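PDB 3OJO: Cap5O, which acts as an NAD-dependent UDP-N-acetyl-mannosamine dehydrogenase involved in capsular polysaccharide biosynthesis in Staphylococcus aureus. Local coordinates for residues L379-H384 against D405-V410; V243-I247 against I258-G262. All blocks are in the same frame, centred on the assembly; numbering follows the deposited sequence.

How the contacts relate
Along the chain, helix 243-250 comes first, and contact 2 closes the loop that follows it by bringing 258-262 back over the helix. Contact 1 opens much later, at strand 377-380, and closes where the next strand of the sheet, 402-405, runs out into a loop. The two are in series, neither nested nor crossed. Contact 2 belongs to the helical central domain and contact 1 to the UDP-binding domain with its parallel sheet. Their centres lie about 14 Å apart. Asn408 of contact 1 packs on Leu244 of contact 2, and Thr406 and Lys407 touch Pro263, the residue after 258-262. The two contacts therefore meet where these domains pack on each other.

Contact 1: residues L379-H384 against D405-V410; sequences LILSDH and DTKNVV
Asp405 and Ile380 form a parallel beta bridge between strands 402-405 and 377-380, neighbours in the five-stranded parallel sheet of the UDP-binding domain. Both side chains lie on the same face of the sheet. Asp405 has CG anti to its own N (chi1 -172°), and Asp405 OD1 comes within 3.3 Å of Ile380 CB. The carboxylate also holds the loop that follows, by three backbone N-H groups. OD1 takes the N-H of Lys407 from above the carboxylate plane, forming an Asx turn. OD2 accepts from the backbone N of both Val409 and Val410, and outside the segments it bonds to the Tyr419 hydroxyl. Thr406 grips the carbonyl of Ile380 twice. Thr406 OG1 donates on a lone pair of Ile380 O (2.7 Å), and Thr406 N bonds to Ile380 O at 3.0 Å. Its methyl CG2 faces Leu381 CD2. Lys407 bends at chi2 and chi3 over the backbone of 381-383. Lys407 CG lies 3.6 Å from Leu381 O, and CE packs against the carboxylate carbon of Asp383. The charges attract at most loosely, with Lys407 NZ 4.2 Å from Asp383 OD2, too far for a salt bridge. Val409 divides its methyls. Val409 CG1 meets Ile380 CG2, the two side chains crossing at about a right angle, while CG2 rests on Asp383 CA. At the end of the segment, Val410 CG2 meets Ile380 CD1 at 3.6 Å.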
loop_
_atom_site.group_PDB
_atom_site.type_symbol
_atom_site.label_atom_id
_atom_site.label_comp_id
_atom_site.label_asym_id
_atom_site.label_seq_id
_atom_site.Cartn_x
_atom_site.Cartn_y
_atom_site.Cartn_z
ATOM N N LEU B 379 3.113 28.929 4.174
ATOM C CA LEU B 379 2.629 27.640 3.713
ATOM C C LEU B 379 3.763 26.796 3.136
ATOM O O LEU B 379 4.282 27.121 2.068
ATOM C CB LEU B 379 1.474 27.842 2.703
ATOM C CG LEU B 379 0.654 26.621 2.291
ATOM C CD1 LEU B 379 0.027 25.912 3.502
ATOM C CD2 LEU B 379 -0.415 27.009 1.290
ATOM N N ILE B 380 4.136 25.703 3.838
ATOM C CA ILE B 380 5.188 24.811 3.339
ATOM C C ILE B 380 4.631 23.634 2.489
ATOM O O ILE B 380 3.968 22.725 2.998
ATOM C CB ILE B 380 6.229 24.401 4.397
ATOM C CG1 ILE B 380 6.597 25.598 5.288
ATOM C CG2 ILE B 380 7.457 23.782 3.709
ATOM C CD1 ILE B 380 7.678 25.368 6.232
ATOM N N LEU B 381 4.925 23.688 1.184
ATOM C CA LEU B 381 4.444 22.755 0.164
ATOM C C LEU B 381 5.513 21.871 -0.478
ATOM O O LEU B 381 5.145 20.900 -1.146
ATOM C CB LEU B 381 3.636 23.494 -0.918
ATOM C CG LEU B 381 2.509 24.413 -0.481
ATOM C CD1 LEU B 381 1.942 25.098 -1.656
ATOM C CD2 LEU B 381 1.423 23.656 0.285
ATOM N N SER B 382 6.821 22.160 -0.225
ATOM C CA SER B 382 7.965 21.362 -0.711
ATOM C C SER B 382 8.923 21.023 0.420
ATOM O O SER B 382 9.082 21.825 1.331
ATOM C CB SER B 382 8.704 22.078 -1.835
ATOM O OG SER B 382 7.821 22.324 -2.918
ATOM N N ASP B 383 9.542 19.840 0.375
ATOM C CA ASP B 383 10.484 19.404 1.409
ATOM C C ASP B 383 11.972 19.712 1.053
ATOM O O ASP B 383 12.849 18.841 1.130
ATOM C CB ASP B 383 10.236 17.928 1.830
ATOM C CG ASP B 383 10.381 16.876 0.739
ATOM O OD1 ASP B 383 10.569 17.255 -0.443
ATOM O OD2 ASP B 383 10.273 15.680 1.059
ATOM N N HIS B 384 12.240 20.981 0.690
ATOM C CA HIS B 384 13.575 21.472 0.386
ATOM C C HIS B 384 14.439 21.426 1.642
ATOM O O HIS B 384 13.956 21.770 2.722
ATOM C CB HIS B 384 13.509 22.908 -0.142
ATOM C CG HIS B 384 12.834 23.039 -1.466
ATOM N ND1 HIS B 384 13.140 22.197 -2.518
ATOM C CD2 HIS B 384 11.932 23.951 -1.883
ATOM C CE1 HIS B 384 12.394 22.596 -3.530
ATOM N NE2 HIS B 384 11.653 23.652 -3.198
ATOM N N ASP B 405 2.774 23.387 7.720
ATOM C CA ASP B 405 3.691 22.539 6.976
ATOM C C ASP B 405 3.002 21.261 6.512
ATOM O O ASP B 405 2.717 20.378 7.315
ATOM C CB ASP B 405 4.953 22.288 7.810
ATOM C CG ASP B 405 6.094 21.575 7.127
ATOM O OD1 ASP B 405 6.074 21.471 5.883
ATOM O OD2 ASP B 405 7.015 21.134 7.831
ATOM N N THR B 406 2.712 21.188 5.200
ATOM C CA THR B 406 2.050 20.053 4.563
ATOM C C THR B 406 3.022 18.900 4.290
ATOM O O THR B 406 2.573 17.816 3.915
ATOM C CB THR B 406 1.316 20.505 3.273
ATOM O OG1 THR B 406 2.261 20.812 2.263
ATOM C CG2 THR B 406 0.377 21.656 3.500
ATOM N N LYS B 407 4.342 19.140 4.467
ATOM C CA LYS B 407 5.421 18.167 4.199
ATOM C C LYS B 407 6.156 17.634 5.446
ATOM O O LYS B 407 6.908 16.668 5.318
ATOM C CB LYS B 407 6.450 18.752 3.191
ATOM C CG LYS B 407 5.922 18.976 1.776
ATOM C CD LYS B 407 5.591 17.675 1.022
ATOM C CE LYS B 407 6.783 16.920 0.512
ATOM N NZ LYS B 407 6.365 15.821 -0.395
ATOM N N ASN B 408 5.947 18.255 6.635
ATOM C CA ASN B 408 6.601 17.904 7.913
ATOM C C ASN B 408 8.147 17.941 7.770
ATOM O O ASN B 408 8.858 17.015 8.178
ATOM C CB ASN B 408 6.063 16.576 8.475
ATOM C CG ASN B 408 6.474 16.275 9.894
ATOM O OD1 ASN B 408 6.555 17.146 10.758
ATOM N ND2 ASN B 408 6.725 15.017 10.173
ATOM N N VAL B 409 8.643 19.032 7.149
ATOM C CA VAL B 409 10.049 19.267 6.834
ATOM C C VAL B 409 10.827 20.025 7.931
ATOM O O VAL B 409 12.004 19.721 8.146
ATOM C CB VAL B 409 10.225 19.851 5.396
ATOM C CG1 VAL B 409 9.757 21.300 5.294
ATOM C CG2 VAL B 409 11.654 19.700 4.895
ATOM N N VAL B 410 10.176 20.986 8.625
ATOM C CA VAL B 410 10.808 21.785 9.678
ATOM C C VAL B 410 11.143 20.915 10.880
ATOM O O VAL B 410 10.252 20.318 11.488
ATOM C CB VAL B 410 10.004 23.045 10.078
ATOM C CG1 VAL B 410 10.865 23.991 10.913
ATOM C CG2 VAL B 410 9.472 23.769 8.853
#

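Contact 2: residues V243-I247 against I258-G262; sequences VLDVI and IHQPG
Ile247 carries most of the apolar contact between the helical segment and 258-262, and its branches reach different partners. Ile247 CG1 lies 3.7 Å from Ile258 CG2, where the two isoleucines cross at a slant. With CG1 beside the backbone N (chi1 -69°), the other branch, CG2, is anti to it and packs against Ile258 CB. Ile247 CD1 points at the ring of Pro261 and comes 4.1 Å from its CD. Leu244, one turn earlier, adds its CD2, which sits 3.9 Å from the same Pro261 CD and also near CG of the ring. Val243 CG1 comes up to Pro261 CG more distantly, at 4.4 Å.

Apolar atoms also lie against polar groups. Ile247 CG2 touches the carbonyl oxygen of Ile258 (3.5 Å), and Ile247 CD1 touches that of His259 at the same distance. The isoleucine thus lies across two successive carbonyls of the loop. No hydrogen bond joins the two segments.

After helix 243-250 of the central domain, the chain returns as an extended loop packed along one side of the helix, at Val243, Leu244 and Ile247. The loop is tied back near the helix end by Ile258 N, which bonds to Asn251 OD1. Pro261 also rests on Asn230 and Thr233 of the long helix 208-238, and so lies between the two helices. The second subunit adds to the packing: its Met217 touches Val243 and Ile247, and its Tyr221 touches Ile258.

The amide of Gln260 makes the remaining contacts. The side chain bends at chi2 (-59°), which turns the amide back toward the helix. There it crosses Leu244 at about a right angle, with Gln260 NE2 3.5 Å from Leu244 CD2, while Gln260 OE1 lies 4.1 Å from Ile247 CG2.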
loop_
_atom_site.group_PDB
_atom_site.type_symbol
_atom_site.label_atom_id
_atom_site.label_comp_id
_atom_site.label_asym_id
_atom_site.label_seq_id
_atom_site.Cartn_x
_atom_site.Cartn_y
_atom_site.Cartn_z
ATOM N N VAL B 243 -2.568 12.504 12.894
ATOM C CA VAL B 243 -2.288 11.501 11.864
ATOM C C VAL B 243 -0.842 10.970 11.882
ATOM O O VAL B 243 -0.630 9.759 11.732
ATOM C CB VAL B 243 -2.798 11.906 10.455
ATOM C CG1 VAL B 243 -1.982 13.038 9.836
ATOM C CG2 VAL B 243 -2.869 10.690 9.518
ATOM N N LEU B 244 0.131 11.867 12.165
ATOM C CA LEU B 244 1.555 11.531 12.167
ATOM C C LEU B 244 1.962 10.587 13.261
ATOM O O LEU B 244 2.713 9.643 13.008
ATOM C CB LEU B 244 2.433 12.779 12.083
ATOM C CG LEU B 244 2.114 13.739 10.923
ATOM C CD1 LEU B 244 2.902 14.995 11.043
ATOM C CD2 LEU B 244 2.312 13.073 9.540
ATOM N N ASP B 245 1.378 10.779 14.451
ATOM C CA ASP B 245 1.566 9.961 15.648
ATOM C C ASP B 245 0.944 8.596 15.491
ATOM O O ASP B 245 1.519 7.598 15.947
ATOM C CB ASP B 245 0.986 10.679 16.870
ATOM C CG ASP B 245 1.806 11.885 17.294
ATOM O OD1 ASP B 245 3.019 11.911 16.998
ATOM O OD2 ASP B 245 1.242 12.787 17.943
ATOM N N VAL B 246 -0.211 8.538 14.818
ATOM C CA VAL B 246 -0.900 7.282 14.554
ATOM C C VAL B 246 -0.191 6.461 13.454
ATOM O O VAL B 246 -0.058 5.237 13.598
ATOM C CB VAL B 246 -2.407 7.509 14.316
ATOM C CG1 VAL B 246 -3.126 6.188 14.101
ATOM C CG2 VAL B 246 -3.022 8.237 15.510
ATOM N N ILE B 247 0.307 7.121 12.374
ATOM C CA ILE B 247 1.069 6.393 11.340
ATOM C C ILE B 247 2.281 5.708 12.028
ATOM O O ILE B 247 2.451 4.494 11.886
ATOM C CB ILE B 247 1.458 7.275 10.124
ATOM C CG1 ILE B 247 0.204 7.657 9.312
ATOM C CG2 ILE B 247 2.524 6.577 9.214
ATOM C CD1 ILE B 247 0.390 8.812 8.334
ATOM N N ILE B 258 2.616 2.432 6.337
ATOM C CA ILE B 258 1.804 3.606 5.949
ATOM C C ILE B 258 2.688 4.784 5.568
ATOM O O ILE B 258 3.653 5.106 6.262
ATOM C CB ILE B 258 0.697 3.949 6.993
ATOM C CG1 ILE B 258 -0.198 2.724 7.228
ATOM C CG2 ILE B 258 -0.145 5.150 6.552
ATOM C CD1 ILE B 258 -0.893 2.659 8.518
ATOM N N HIS B 259 2.400 5.372 4.424
ATOM C CA HIS B 259 3.206 6.463 3.902
ATOM C C HIS B 259 2.899 7.801 4.574
ATOM O O HIS B 259 2.020 7.896 5.426
ATOM C CB HIS B 259 3.105 6.529 2.354
ATOM C CG HIS B 259 3.610 5.302 1.645
ATOM N ND1 HIS B 259 4.055 5.361 0.325
ATOM C CD2 HIS B 259 3.734 4.024 2.089
ATOM C CE1 HIS B 259 4.427 4.124 0.021
ATOM N NE2 HIS B 259 4.232 3.282 1.045
ATOM N N GLN B 260 3.655 8.834 4.194
ATOM C CA GLN B 260 3.487 10.188 4.698
ATOM C C GLN B 260 2.474 10.963 3.855
ATOM O O GLN B 260 2.489 10.874 2.623
ATOM C CB GLN B 260 4.833 10.944 4.732
ATOM C CG GLN B 260 5.780 10.515 5.850
ATOM C CD GLN B 260 5.189 10.694 7.236
ATOM O OE1 GLN B 260 4.890 9.716 7.923
ATOM N NE2 GLN B 260 4.980 11.943 7.656
ATOM N N PRO B 261 1.571 11.727 4.504
ATOM C CA PRO B 261 0.636 12.559 3.726
ATOM C C PRO B 261 1.351 13.814 3.207
ATOM O O PRO B 261 2.485 14.109 3.628
ATOM C CB PRO B 261 -0.451 12.916 4.736
ATOM C CG PRO B 261 0.227 12.822 6.081
ATOM C CD PRO B 261 1.419 11.936 5.961
ATOM N N GLY B 262 0.695 14.536 2.304
ATOM C CA GLY B 262 1.264 15.740 1.713
ATOM C C GLY B 262 0.271 16.606 0.967
ATOM O O GLY B 262 -0.939 16.410 1.062
#